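Local coordinates for SusD-like protein BACOVA_02651 (Bacteroides ovatus, PDB 5E75) that binds polysaccharide at the cell surface and probably captures xyloglucan before its transport into the periplasm for degradation, at residues A215-L226 with L360-A368; N229-K237 with P352-L360. One frame throughout, in Å; residues are numbered along the deposited sequence.

Contact 1: residues A215-L226 with L360-A368; sequences ASDVCENSGLDL and LADVYLTYA
Cys219 and Leu226 meet Tyr364 where the end of helix 205-221 and the turn after it pack against helix 360-372 in the largely helical SusD fold; the axes of 215-221 and 360-368 come within 9.1 Å, with N-to-C directions 126° apart. From CB, the Tyr364 side chain leaves with CG anti to the carbonyl carbon (chi1 -76°), which carries the ring out between these two neighbours. CD1 comes within 3.4 Å of Cys219 SG, an oblique sulfur-aromatic contact, while CE2 touches Leu226 CG and Leu226 CD2 sits over a ring face. At the tip, OH donates to a water that in turn donates to Cys219 O and Leu224 O, and accepts from a second water that also donates to Asp225 OD1, an atom further held by Arg389. A phenylalanine in its place would probably leave the first water without the hydroxyl that donates to it and break the water-mediated link to Asp225. A small residue suits 215, where the backbones come nearest (Ala215 and Tyr367) and Ala215 CB lies 3.7 Å from Tyr367 CB. Leu360 CD1 and Val363 CG1 fill in around Val218. Beyond Ala215, Ser216 CB stands over the face of the Tyr367 ring, 4.0 Å from its centroid.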
ATOM      1  N   ALA A 215      11.013  14.214   6.039  1.00 11.08           N
ATOM      2  CA  ALA A 215      11.610  13.142   5.262  1.00  9.75           C
ATOM      3  C   ALA A 215      13.141  13.172   5.371  1.00 10.04           C
ATOM      4  O   ALA A 215      13.772  12.136   5.517  1.00 10.93           O
ATOM      5  CB  ALA A 215      11.171  13.212   3.798  1.00 11.37           C
ATOM      6  N   SER A 216      13.734  14.364   5.324  1.00 10.43           N
ATOM      7  CA  SER A 216      15.193  14.463   5.398  1.00 11.50           C
ATOM      8  C   SER A 216      15.702  13.959   6.741  1.00 11.99           C
ATOM      9  O   SER A 216      16.728  13.303   6.815  1.00 12.99           O
ATOM     10  CB  SER A 216      15.685  15.885   5.138  1.00 15.39           C
ATOM     11  OG  SER A 216      15.256  16.773   6.128  1.00 20.04           O
ATOM     12  N   ASP A 217      14.957  14.245   7.812  1.00 12.13           N
ATOM     13  CA  ASP A 217      15.344  13.772   9.142  1.00 12.61           C
ATOM     14  C   ASP A 217      15.434  12.231   9.132  1.00 11.28           C
ATOM     15  O   ASP A 217      16.429  11.642   9.552  1.00 12.16           O
ATOM     16  CB  ASP A 217      14.334  14.298  10.167  1.00 11.99           C
ATOM     17  CG  ASP A 217      14.744  14.051  11.603  1.00 15.34           C
ATOM     18  OD1 ASP A 217      15.936  13.814  11.883  1.00 14.89           O
ATOM     19  OD2 ASP A 217      13.837  14.118  12.459  1.00 16.98           O
ATOM     20  N   VAL A 218      14.407  11.569   8.603  1.00 11.87           N
ATOM     21  CA  VAL A 218      14.431  10.112   8.515  1.00 11.89           C
ATOM     22  C   VAL A 218      15.585   9.613   7.639  1.00 10.98           C
ATOM     23  O   VAL A 218      16.345   8.725   8.029  1.00 12.16           O
ATOM     24  CB  VAL A 218      13.095   9.565   7.980  1.00 10.34           C
ATOM     25  CG1 VAL A 218      13.138   8.051   7.843  1.00 12.88           C
ATOM     26  CG2 VAL A 218      11.936   9.973   8.895  1.00 12.03           C
ATOM     27  N   CYS A 219      15.706  10.177   6.447  1.00 11.37           N
ATOM     28  CA  CYS A 219      16.717   9.720   5.509  1.00 11.27           C
ATOM     29  C   CYS A 219      18.132   9.909   6.033  1.00 11.51           C
ATOM     30  O   CYS A 219      18.973   9.014   5.926  1.00 12.54           O
ATOM     31  CB  CYS A 219      16.559  10.460   4.176  1.00 11.20           C
ATOM     32  SG  CYS A 219      15.028  10.084   3.285  1.00 12.28           S
ATOM     33  N   GLU A 220      18.404  11.092   6.570  1.00 11.73           N
ATOM     34  CA  GLU A 220      19.759  11.441   7.002  1.00 13.21           C
ATOM     35  C   GLU A 220      20.138  10.956   8.393  1.00 14.26           C
ATOM     36  O   GLU A 220      21.308  10.644   8.615  1.00 16.57           O
ATOM     37  CB  GLU A 220      19.965  12.955   6.968  1.00 12.87           C
ATOM     38  CG  GLU A 220      19.708  13.629   5.622  1.00 14.43           C
ATOM     39  CD  GLU A 220      20.805  13.443   4.576  1.00 11.40           C
ATOM     40  OE1 GLU A 220      21.708  12.596   4.744  1.00 15.08           O
ATOM     41  OE2 GLU A 220      20.716  14.169   3.562  1.00 13.29           O
ATOM     42  N   ASN A 221      19.178  10.874   9.323  1.00 12.99           N
ATOM     43  CA  ASN A 221      19.499  10.739  10.747  1.00 14.31           C
ATOM     44  C   ASN A 221      19.039   9.450  11.414  1.00 12.52           C
ATOM     45  O   ASN A 221      19.434   9.173  12.548  1.00 14.90           O
ATOM     46  CB  ASN A 221      18.917  11.930  11.534  1.00 13.67           C
ATOM     47  CG  ASN A 221      19.476  13.264  11.076  1.00 16.35           C
ATOM     48  OD1 ASN A 221      20.663  13.379  10.755  1.00 18.39           O
ATOM     49  ND2 ASN A 221      18.622  14.270  11.015  1.00 16.27           N
ATOM     50  N   SER A 222      18.195   8.661  10.751  1.00 12.91           N
ATOM     51  CA  SER A 222      17.643   7.467  11.379  1.00 12.26           C
ATOM     52  C   SER A 222      18.651   6.354  11.618  1.00 14.41           C
ATOM     53  O   SER A 222      18.429   5.512  12.489  1.00 17.35           O
ATOM     54  CB  SER A 222      16.476   6.896  10.577  1.00 13.63           C
ATOM     55  OG  SER A 222      16.911   6.347   9.347  1.00 12.83           O
ATOM     56  N   GLY A 223      19.722   6.318  10.825  1.00 14.22           N
ATOM     57  CA  GLY A 223      20.685   5.238  10.906  1.00 20.59           C
ATOM     58  C   GLY A 223      20.198   3.978  10.207  1.00 20.13           C
ATOM     59  O   GLY A 223      20.857   2.941  10.274  1.00 22.89           O
ATOM     60  N   LEU A 224      19.048   4.069   9.537  1.00 13.38           N
ATOM     61  CA  LEU A 224      18.475   2.942   8.818  1.00 13.50           C
ATOM     62  C   LEU A 224      18.914   2.997   7.371  1.00 13.37           C
ATOM     63  O   LEU A 224      19.178   4.073   6.833  1.00 13.52           O
ATOM     64  CB  LEU A 224      16.948   3.011   8.901  1.00 13.02           C
ATOM     65  CG  LEU A 224      16.356   3.030  10.306  1.00 14.48           C
ATOM     66  CD1 LEU A 224      14.855   3.288  10.247  1.00 17.01           C
ATOM     67  CD2 LEU A 224      16.660   1.736  11.009  1.00 14.49           C
ATOM     68  N   ASP A 225      18.985   1.832   6.742  1.00 12.82           N
ATOM     69  CA  ASP A 225      19.322   1.783   5.324  1.00 11.86           C
ATOM     70  C   ASP A 225      18.382   0.850   4.590  1.00 11.99           C
ATOM     71  O   ASP A 225      17.688   0.031   5.184  1.00 13.41           O
ATOM     72  CB  ASP A 225      20.773   1.323   5.137  1.00 14.09           C
ATOM     73  CG  ASP A 225      21.394   1.801   3.812  1.00 27.52           C
ATOM     74  OD1 ASP A 225      20.743   2.523   3.004  1.00 23.40           O
ATOM     75  OD2 ASP A 225      22.577   1.461   3.594  1.00 32.69           O
ATOM     76  N   LEU A 226      18.367   0.986   3.275  1.00 10.74           N
ATOM     77  CA  LEU A 226      17.666   0.028   2.424  1.00 11.26           C
ATOM     78  C   LEU A 226      18.307  -1.356   2.505  1.00 11.71           C
ATOM     79  O   LEU A 226      19.534  -1.470   2.585  1.00 13.25           O
ATOM     80  CB  LEU A 226      17.704   0.476   0.964  1.00 11.05           C
ATOM     81  CG  LEU A 226      17.189   1.884   0.666  1.00 10.40           C
ATOM     82  CD1 LEU A 226      17.284   2.124  -0.799  1.00 11.01           C
ATOM     83  CD2 LEU A 226      15.756   2.067   1.125  1.00 11.68           C
ATOM     84  N   LEU A 360      11.299   2.303   4.122  1.00  9.49           N
ATOM     85  CA  LEU A 360      12.245   3.416   4.014  1.00  9.21           C
ATOM     86  C   LEU A 360      12.365   3.936   2.579  1.00  9.79           C
ATOM     87  O   LEU A 360      12.501   5.153   2.378  1.00  9.76           O
ATOM     88  CB  LEU A 360      13.604   2.997   4.581  1.00 10.15           C
ATOM     89  CG  LEU A 360      14.673   4.081   4.672  1.00  9.97           C
ATOM     90  CD1 LEU A 360      14.305   5.164   5.669  1.00 11.06           C
ATOM     91  CD2 LEU A 360      15.995   3.441   5.022  1.00 11.42           C
ATOM     92  N   ALA A 361      12.275   3.060   1.577  1.00  8.76           N
ATOM     93  CA  ALA A 361      12.385   3.534   0.198  1.00  8.78           C
ATOM     94  C   ALA A 361      11.284   4.535  -0.144  1.00  9.47           C
ATOM     95  O   ALA A 361      11.485   5.404  -0.982  1.00  9.09           O
ATOM     96  CB  ALA A 361      12.343   2.390  -0.763  1.00  8.81           C
ATOM     97  N   ASP A 362      10.114   4.386   0.465  1.00  8.94           N
ATOM     98  CA  ASP A 362       9.014   5.341   0.276  1.00  9.51           C
ATOM     99  C   ASP A 362       9.439   6.726   0.772  1.00  8.61           C
ATOM    100  O   ASP A 362       9.173   7.747   0.130  1.00  9.53           O
ATOM    101  CB  ASP A 362       7.797   4.817   1.045  1.00 10.17           C
ATOM    102  CG  ASP A 362       6.488   5.402   0.603  1.00 14.52           C
ATOM    103  OD1 ASP A 362       6.446   6.524   0.087  1.00 14.99           O
ATOM    104  OD2 ASP A 362       5.471   4.703   0.786  1.00 15.58           O
ATOM    105  N   VAL A 363      10.085   6.766   1.932  1.00  7.97           N
ATOM    106  CA  VAL A 363      10.533   8.035   2.480  1.00  9.00           C
ATOM    107  C   VAL A 363      11.595   8.649   1.559  1.00  9.75           C
ATOM    108  O   VAL A 363      11.593   9.865   1.353  1.00 10.04           O
ATOM    109  CB  VAL A 363      11.027   7.912   3.945  1.00  9.13           C
ATOM    110  CG1 VAL A 363      11.300   9.270   4.528  1.00 11.02           C
ATOM    111  CG2 VAL A 363      10.003   7.189   4.800  1.00 11.29           C
ATOM    112  N   TYR A 364      12.474   7.818   1.001  1.00  8.65           N
ATOM    113  CA  TYR A 364      13.474   8.317   0.043  1.00  9.57           C
ATOM    114  C   TYR A 364      12.797   8.984  -1.144  1.00 11.42           C
ATOM    115  O   TYR A 364      13.167  10.090  -1.554  1.00 10.12           O
ATOM    116  CB  TYR A 364      14.378   7.179  -0.466  1.00  8.83           C
ATOM    117  CG  TYR A 364      15.461   6.687   0.497  1.00  9.29           C
ATOM    118  CD1 TYR A 364      15.424   6.984   1.851  1.00 10.69           C
ATOM    119  CD2 TYR A 364      16.534   5.925   0.034  1.00  9.65           C
ATOM    120  CE1 TYR A 364      16.426   6.537   2.708  1.00 10.46           C
ATOM    121  CE2 TYR A 364      17.515   5.482   0.885  1.00  9.08           C
ATOM    122  CZ  TYR A 364      17.464   5.784   2.218  1.00 10.29           C
ATOM    123  OH  TYR A 364      18.500   5.334   3.010  1.00 11.87           O
ATOM    124  N   LEU A 365      11.819   8.307  -1.731  1.00  9.02           N
ATOM    125  CA  LEU A 365      11.152   8.848  -2.903  1.00  8.68           C
ATOM    126  C   LEU A 365      10.274  10.052  -2.568  1.00  8.60           C
ATOM    127  O   LEU A 365      10.161  10.983  -3.362  1.00  9.86           O
ATOM    128  CB  LEU A 365      10.334   7.760  -3.632  1.00  9.57           C
ATOM    129  CG  LEU A 365      11.157   6.623  -4.229  1.00  9.77           C
ATOM    130  CD1 LEU A 365      10.252   5.560  -4.806  1.00 12.99           C
ATOM    131  CD2 LEU A 365      12.092   7.105  -5.286  1.00 11.86           C
ATOM    132  N   THR A 366       9.663  10.037  -1.386  1.00  8.91           N
ATOM    133  CA  THR A 366       8.881  11.188  -0.906  1.00  9.42           C
ATOM    134  C   THR A 366       9.760  12.421  -0.731  1.00  9.75           C
ATOM    135  O   THR A 366       9.386  13.526  -1.128  1.00  9.54           O
ATOM    136  CB  THR A 366       8.159  10.838   0.422  1.00  9.16           C
ATOM    137  OG1 THR A 366       7.186   9.824   0.155  1.00 10.45           O
ATOM    138  CG2 THR A 366       7.431  12.028   1.052  1.00 10.30           C
ATOM    139  N   TYR A 367      10.941  12.233  -0.167  1.00  9.61           N
ATOM    140  CA  TYR A 367      11.876  13.337  -0.020  1.00  8.87           C
ATOM    141  C   TYR A 367      12.236  13.911  -1.401  1.00  8.88           C
ATOM    142  O   TYR A 367      12.213  15.131  -1.603  1.00  9.87           O
ATOM    143  CB  TYR A 367      13.129  12.846   0.714  1.00 10.50           C
ATOM    144  CG  TYR A 367      14.166  13.905   1.047  1.00 11.02           C
ATOM    145  CD1 TYR A 367      13.824  15.243   1.181  1.00 11.88           C
ATOM    146  CD2 TYR A 367      15.484  13.543   1.244  1.00 10.03           C
ATOM    147  CE1 TYR A 367      14.783  16.204   1.487  1.00 11.81           C
ATOM    148  CE2 TYR A 367      16.449  14.495   1.548  1.00 13.71           C
ATOM    149  CZ  TYR A 367      16.087  15.820   1.668  1.00 12.41           C
ATOM    150  OH  TYR A 367      17.053  16.761   1.965  1.00 14.10           O
ATOM    151  N   ALA A 368      12.537  13.041  -2.362  1.00  9.07           N
ATOM    152  CA  ALA A 368      12.867  13.496  -3.702  1.00  9.06           C
ATOM    153  C   ALA A 368      11.743  14.327  -4.307  1.00 10.37           C
ATOM    154  O   ALA A 368      11.973  15.386  -4.902  1.00  9.73           O
ATOM    155  CB  ALA A 368      13.196  12.309  -4.616  1.00  9.42           C
TER
HETATM  156  O   HOH W   1      18.298   6.314   5.469  1.00 14.02           O
HETATM  157  O   HOH W   2      19.100  16.293   3.555  1.00 16.89           O
HETATM  158  O   HOH W   3      21.105   5.107   2.060  1.00 25.84           O

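Contact 2: residues N229-K237 with P352-L360; sequences NYEDLFKYK and PLNTYILRL
Leu233 touches two flat groups of 352-360 at once: its CD1 lies over one face of the Arg359 guanidinium, 3.6 Å from NH1, and its O sits in the ring plane at the edge of Tyr356. One face of the Tyr356 ring is covered by Arg359 CD. The Phe234 ring carries Leu233 CB over the centre of one face and has Arg359 NH2 at its edge, 4.0 Å from CZ, with ring and guanidinium planes nearly perpendicular (86°). Its CE1 also meets Tyr356 CE2 obliquely at 3.8 Å. The Tyr236 ring has Pro352 O at its edge.

At the centre, Tyr356 OH donates to Leu233 O at 2.7 Å. The bond lies in the carbonyl plane on a lone pair (C=O...donor angle 126°), which explains the value of a tyrosine here: it is long enough to cross to the loop and polar enough to satisfy its backbone. Leu353, by contrast, offers only carbon, its CD2 lying 3.4 Å from Tyr236 N. Arginine suits position 359 because its chain packs on Leu233 while its charge meets Glu243, Glu414 and Glu418.

In the fold, 229-237 is part of the loop between helix 205-221 and strand 244-248. Strand 355-359 pairs antiparallel with strand 244-248, with a classic bulge where Ile357 and Leu358 face Leu246, and Tyr230 reaches helices 297-303 and 382-393.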
ATOM      1  N   ASN A 229      19.355  -6.281  -1.054  1.00 11.92           N
ATOM      2  CA  ASN A 229      18.660  -6.978  -2.130  1.00 11.55           C
ATOM      3  C   ASN A 229      17.163  -6.772  -2.019  1.00 11.44           C
ATOM      4  O   ASN A 229      16.559  -7.159  -1.026  1.00 10.80           O
ATOM      5  CB  ASN A 229      18.951  -8.467  -2.054  1.00 12.68           C
ATOM      6  CG  ASN A 229      20.423  -8.771  -2.096  1.00 16.08           C
ATOM      7  OD1 ASN A 229      21.125  -8.352  -3.014  1.00 17.22           O
ATOM      8  ND2 ASN A 229      20.902  -9.503  -1.094  1.00 20.32           N
ATOM      9  N   TYR A 230      16.578  -6.155  -3.040  1.00 10.42           N
ATOM     10  CA  TYR A 230      15.153  -5.899  -3.066  1.00 10.09           C
ATOM     11  C   TYR A 230      14.343  -7.163  -2.772  1.00  9.40           C
ATOM     12  O   TYR A 230      13.367  -7.102  -2.043  1.00 10.20           O
ATOM     13  CB  TYR A 230      14.798  -5.353  -4.441  1.00  9.99           C
ATOM     14  CG  TYR A 230      13.358  -4.950  -4.678  1.00  8.91           C
ATOM     15  CD1 TYR A 230      12.901  -3.699  -4.319  1.00  8.52           C
ATOM     16  CD2 TYR A 230      12.476  -5.817  -5.310  1.00  9.07           C
ATOM     17  CE1 TYR A 230      11.587  -3.313  -4.559  1.00  8.86           C
ATOM     18  CE2 TYR A 230      11.159  -5.452  -5.562  1.00  8.28           C
ATOM     19  CZ  TYR A 230      10.723  -4.187  -5.204  1.00  9.36           C
ATOM     20  OH  TYR A 230       9.420  -3.823  -5.483  1.00 10.21           O
ATOM     21  N   GLU A 231      14.743  -8.306  -3.331  1.00 11.91           N
ATOM     22  CA  GLU A 231      13.979  -9.536  -3.145  1.00 10.33           C
ATOM     23  C   GLU A 231      13.862  -9.940  -1.680  1.00 10.24           C
ATOM     24  O   GLU A 231      12.898 -10.601  -1.287  1.00 11.36           O
ATOM     25  CB  GLU A 231      14.583 -10.706  -3.959  1.00 12.41           C
ATOM     26  CG  GLU A 231      15.955 -11.178  -3.454  1.00 13.03           C
ATOM     27  CD  GLU A 231      16.483 -12.426  -4.155  1.00 17.27           C
ATOM     28  OE1 GLU A 231      16.542 -12.406  -5.400  1.00 22.37           O
ATOM     29  OE2 GLU A 231      16.845 -13.412  -3.460  1.00 17.94           O
ATOM     30  N   ASP A 232      14.847  -9.546  -0.873  1.00 10.07           N
ATOM     31  CA  ASP A 232      14.864  -9.940   0.529  1.00 10.17           C
ATOM     32  C   ASP A 232      13.741  -9.298   1.339  1.00 10.07           C
ATOM     33  O   ASP A 232      13.352  -9.830   2.374  1.00 10.94           O
ATOM     34  CB  ASP A 232      16.212  -9.615   1.176  1.00 11.92           C
ATOM     35  CG  ASP A 232      17.330 -10.563   0.735  1.00 15.93           C
ATOM     36  OD1 ASP A 232      17.039 -11.634   0.178  1.00 17.31           O
ATOM     37  OD2 ASP A 232      18.503 -10.239   0.980  1.00 15.82           O
ATOM     38  N   LEU A 233      13.209  -8.171   0.863  1.00  8.80           N
ATOM     39  CA  LEU A 233      12.139  -7.477   1.573  1.00  9.08           C
ATOM     40  C   LEU A 233      10.872  -8.323   1.667  1.00  9.95           C
ATOM     41  O   LEU A 233      10.037  -8.100   2.537  1.00  9.84           O
ATOM     42  CB  LEU A 233      11.781  -6.178   0.844  1.00  8.93           C
ATOM     43  CG  LEU A 233      12.790  -5.047   0.914  1.00  9.18           C
ATOM     44  CD1 LEU A 233      12.485  -4.023  -0.173  1.00 10.09           C
ATOM     45  CD2 LEU A 233      12.808  -4.413   2.301  1.00 10.64           C
ATOM     46  N   PHE A 234      10.729  -9.292   0.767  1.00  9.25           N
ATOM     47  CA  PHE A 234       9.465  -9.999   0.584  1.00  9.47           C
ATOM     48  C   PHE A 234       9.595 -11.474   0.914  1.00 10.31           C
ATOM     49  O   PHE A 234       8.869 -12.315   0.388  1.00  9.95           O
ATOM     50  CB  PHE A 234       8.948  -9.721  -0.833  1.00  8.98           C
ATOM     51  CG  PHE A 234       9.024  -8.270  -1.187  1.00  9.49           C
ATOM     52  CD1 PHE A 234       8.139  -7.360  -0.629  1.00  8.28           C
ATOM     53  CD2 PHE A 234      10.023  -7.805  -2.020  1.00  8.37           C
ATOM     54  CE1 PHE A 234       8.245  -6.004  -0.915  1.00  9.02           C
ATOM     55  CE2 PHE A 234      10.121  -6.440  -2.306  1.00  8.40           C
ATOM     56  CZ  PHE A 234       9.228  -5.561  -1.772  1.00  8.73           C
ATOM     57  N   LYS A 235      10.496 -11.754   1.862  1.00 10.64           N
ATOM     58  CA  LYS A 235      10.688 -13.079   2.432  1.00 10.91           C
ATOM     59  C   LYS A 235      10.369 -13.010   3.918  1.00  9.98           C
ATOM     60  O   LYS A 235      10.730 -12.043   4.600  1.00 11.10           O
ATOM     61  CB  LYS A 235      12.130 -13.532   2.239  1.00 11.20           C
ATOM     62  CG  LYS A 235      12.545 -13.635   0.799  1.00 11.43           C
ATOM     63  CD  LYS A 235      14.027 -13.960   0.650  1.00 12.71           C
ATOM     64  CE  LYS A 235      14.500 -13.798  -0.787  1.00 12.90           C
ATOM     65  NZ  LYS A 235      15.958 -14.008  -0.914  1.00 15.85           N
ATOM     66  N   TYR A 236       9.690 -14.031   4.416  1.00 10.31           N
ATOM     67  CA  TYR A 236       9.236 -14.056   5.806  1.00 11.64           C
ATOM     68  C   TYR A 236      10.374 -13.947   6.833  1.00 12.00           C
ATOM     69  O   TYR A 236      10.210 -13.309   7.879  1.00 11.06           O
ATOM     70  CB  TYR A 236       8.375 -15.305   6.046  1.00 14.22           C
ATOM     71  CG  TYR A 236       8.604 -16.003   7.360  1.00 12.84           C
ATOM     72  CD1 TYR A 236       7.963 -15.588   8.505  1.00 12.98           C
ATOM     73  CD2 TYR A 236       9.454 -17.096   7.435  1.00 17.11           C
ATOM     74  CE1 TYR A 236       8.179 -16.247   9.719  1.00 16.52           C
ATOM     75  CE2 TYR A 236       9.682 -17.742   8.608  1.00 21.39           C
ATOM     76  CZ  TYR A 236       9.044 -17.325   9.745  1.00 16.32           C
ATOM     77  OH  TYR A 236       9.293 -18.003  10.917  1.00 21.56           O
ATOM     78  N   LYS A 237      11.527 -14.539   6.538  1.00 11.13           N
ATOM     79  CA  LYS A 237      12.654 -14.471   7.466  1.00 13.24           C
ATOM     80  C   LYS A 237      13.116 -13.047   7.676  1.00 11.44           C
ATOM     81  O   LYS A 237      13.803 -12.768   8.657  1.00 14.63           O
ATOM     82  CB  LYS A 237      13.837 -15.302   6.973  1.00 16.64           C
ATOM     83  CG  LYS A 237      13.666 -16.811   7.092  1.00 23.87           C
ATOM     84  CD  LYS A 237      13.585 -17.271   8.524  1.00 29.05           C
ATOM     85  CE  LYS A 237      13.848 -18.768   8.622  1.00 28.64           C
ATOM     86  NZ  LYS A 237      13.643 -19.244  10.020  1.00 37.34           N
ATOM     87  N   PRO A 352       2.813 -16.153   5.808  1.00 11.44           N
ATOM     88  CA  PRO A 352       3.690 -15.704   6.893  1.00 13.70           C
ATOM     89  C   PRO A 352       4.257 -14.293   6.695  1.00 12.17           C
ATOM     90  O   PRO A 352       4.967 -13.789   7.567  1.00 13.15           O
ATOM     91  CB  PRO A 352       4.820 -16.731   6.840  1.00 16.24           C
ATOM     92  CG  PRO A 352       4.945 -17.052   5.424  1.00 16.03           C
ATOM     93  CD  PRO A 352       3.524 -17.055   4.885  1.00 12.99           C
ATOM     94  N   LEU A 353       3.954 -13.653   5.576  1.00 11.74           N
ATOM     95  CA  LEU A 353       4.495 -12.331   5.323  1.00 10.52           C
ATOM     96  C   LEU A 353       3.732 -11.246   6.047  1.00 10.59           C
ATOM     97  O   LEU A 353       2.497 -11.269   6.126  1.00 11.58           O
ATOM     98  CB  LEU A 353       4.462 -12.037   3.826  1.00 12.15           C
ATOM     99  CG  LEU A 353       5.230 -13.029   2.963  1.00 12.93           C
ATOM    100  CD1 LEU A 353       4.979 -12.710   1.515  1.00 13.44           C
ATOM    101  CD2 LEU A 353       6.718 -12.989   3.257  1.00 14.97           C
ATOM    102  N   ASN A 354       4.471 -10.280   6.583  1.00 10.08           N
ATOM    103  CA  ASN A 354       3.840  -9.061   7.046  1.00 10.41           C
ATOM    104  C   ASN A 354       3.285  -8.270   5.861  1.00 10.90           C
ATOM    105  O   ASN A 354       3.680  -8.516   4.698  1.00 12.36           O
ATOM    106  CB  ASN A 354       4.848  -8.190   7.803  1.00 10.69           C
ATOM    107  CG  ASN A 354       5.119  -8.680   9.210  1.00 10.50           C
ATOM    108  OD1 ASN A 354       4.406  -9.532   9.742  1.00 10.51           O
ATOM    109  ND2 ASN A 354       6.152  -8.134   9.818  1.00 11.19           N
ATOM    110  N   THR A 355       2.387  -7.325   6.141  1.00 10.50           N
ATOM    111  CA  THR A 355       1.892  -6.413   5.103  1.00  9.06           C
ATOM    112  C   THR A 355       2.491  -5.035   5.353  1.00  8.60           C
ATOM    113  O   THR A 355       2.205  -4.391   6.349  1.00  9.19           O
ATOM    114  CB  THR A 355       0.355  -6.295   5.126  1.00  8.32           C
ATOM    115  OG1 THR A 355      -0.229  -7.590   4.949  1.00 11.22           O
ATOM    116  CG2 THR A 355      -0.155  -5.379   4.025  1.00 11.37           C
ATOM    117  N   TYR A 356       3.362  -4.581   4.465  1.00  8.62           N
ATOM    118  CA  TYR A 356       3.985  -3.275   4.625  1.00  8.16           C
ATOM    119  C   TYR A 356       2.964  -2.142   4.632  1.00  8.33           C
ATOM    120  O   TYR A 356       2.018  -2.134   3.835  1.00  9.51           O
ATOM    121  CB  TYR A 356       4.984  -3.012   3.501  1.00  8.41           C
ATOM    122  CG  TYR A 356       6.265  -3.787   3.616  1.00  8.18           C
ATOM    123  CD1 TYR A 356       7.175  -3.508   4.629  1.00  9.27           C
ATOM    124  CD2 TYR A 356       6.582  -4.784   2.709  1.00  8.42           C
ATOM    125  CE1 TYR A 356       8.348  -4.200   4.752  1.00  8.74           C
ATOM    126  CE2 TYR A 356       7.784  -5.492   2.819  1.00  9.68           C
ATOM    127  CZ  TYR A 356       8.652  -5.189   3.865  1.00  9.62           C
ATOM    128  OH  TYR A 356       9.839  -5.863   4.016  1.00  9.99           O
ATOM    129  N   ILE A 357       3.176  -1.185   5.533  1.00  8.99           N
ATOM    130  CA  ILE A 357       2.479   0.091   5.518  1.00  8.49           C
ATOM    131  C   ILE A 357       3.444   1.188   5.068  1.00 10.50           C
ATOM    132  O   ILE A 357       3.087   2.032   4.241  1.00 11.11           O
ATOM    133  CB  ILE A 357       1.845   0.414   6.891  1.00  8.61           C
ATOM    134  CG1 ILE A 357       0.728  -0.586   7.192  1.00  9.46           C
ATOM    135  CG2 ILE A 357       1.313   1.854   6.936  1.00 10.37           C
ATOM    136  CD1 ILE A 357       0.162  -0.501   8.620  1.00 12.31           C
ATOM    137  N   LEU A 358       4.671   1.163   5.592  1.00  9.22           N
ATOM    138  CA  LEU A 358       5.708   2.107   5.186  1.00  7.88           C
ATOM    139  C   LEU A 358       7.101   1.469   5.133  1.00  8.75           C
ATOM    140  O   LEU A 358       7.571   0.926   6.141  1.00  9.26           O
ATOM    141  CB  LEU A 358       5.757   3.305   6.138  1.00 10.59           C
ATOM    142  CG  LEU A 358       6.754   4.415   5.760  1.00 10.91           C
ATOM    143  CD1 LEU A 358       6.300   5.124   4.487  1.00 13.41           C
ATOM    144  CD2 LEU A 358       6.917   5.393   6.909  1.00 12.86           C
ATOM    145  N   ARG A 359       7.749   1.541   3.970  1.00  8.68           N
ATOM    146  CA  ARG A 359       9.156   1.189   3.830  1.00  8.25           C
ATOM    147  C   ARG A 359      10.037   2.438   3.728  1.00  8.65           C
ATOM    148  O   ARG A 359       9.611   3.481   3.234  1.00  9.29           O
ATOM    149  CB  ARG A 359       9.378   0.329   2.571  1.00  9.88           C
ATOM    150  CG  ARG A 359       8.875  -1.070   2.703  1.00  9.34           C
ATOM    151  CD  ARG A 359       9.474  -2.001   1.678  1.00  9.73           C
ATOM    152  NE  ARG A 359       8.945  -1.906   0.320  1.00  7.83           N
ATOM    153  CZ  ARG A 359       9.611  -1.430  -0.727  1.00  7.86           C
ATOM    154  NH1 ARG A 359      10.784  -0.822  -0.584  1.00  8.75           N
ATOM    155  NH2 ARG A 359       9.077  -1.527  -1.935  1.00  9.25           N
ATOM    156  N   LEU A 360      11.299   2.303   4.122  1.00  9.49           N
ATOM    157  CA  LEU A 360      12.245   3.416   4.014  1.00  9.21           C
ATOM    158  C   LEU A 360      12.365   3.936   2.579  1.00  9.79           C
ATOM    159  O   LEU A 360      12.501   5.153   2.378  1.00  9.76           O
ATOM    160  CB  LEU A 360      13.604   2.997   4.581  1.00 10.15           C
ATOM    161  CG  LEU A 360      14.673   4.081   4.672  1.00  9.97           C
ATOM    162  CD1 LEU A 360      14.305   5.164   5.669  1.00 11.06           C
ATOM    163  CD2 LEU A 360      15.995   3.441   5.022  1.00 11.42           C
TER

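How the contacts relate
Contact 2 lies between the two segments of contact 1 along the chain: two residues separate Leu226 from Asn229, and strand 355-359 runs straight into helix 360-372, with Arg359 as its N-cap residue and Leu360 common to both contacts. Their centres are about 17 Å apart, yet they touch directly through Val363 CG2 and Leu358 CD2, 4.1 Å apart. Contact 2 is the more central, about 12 Å from the centre of the chain against about 17 Å for contact 1. Shared neighbours tie them further: Arg393 of helix 382-393 touches Leu226 and Leu233, and Glu414 meets Ala361 and Arg359.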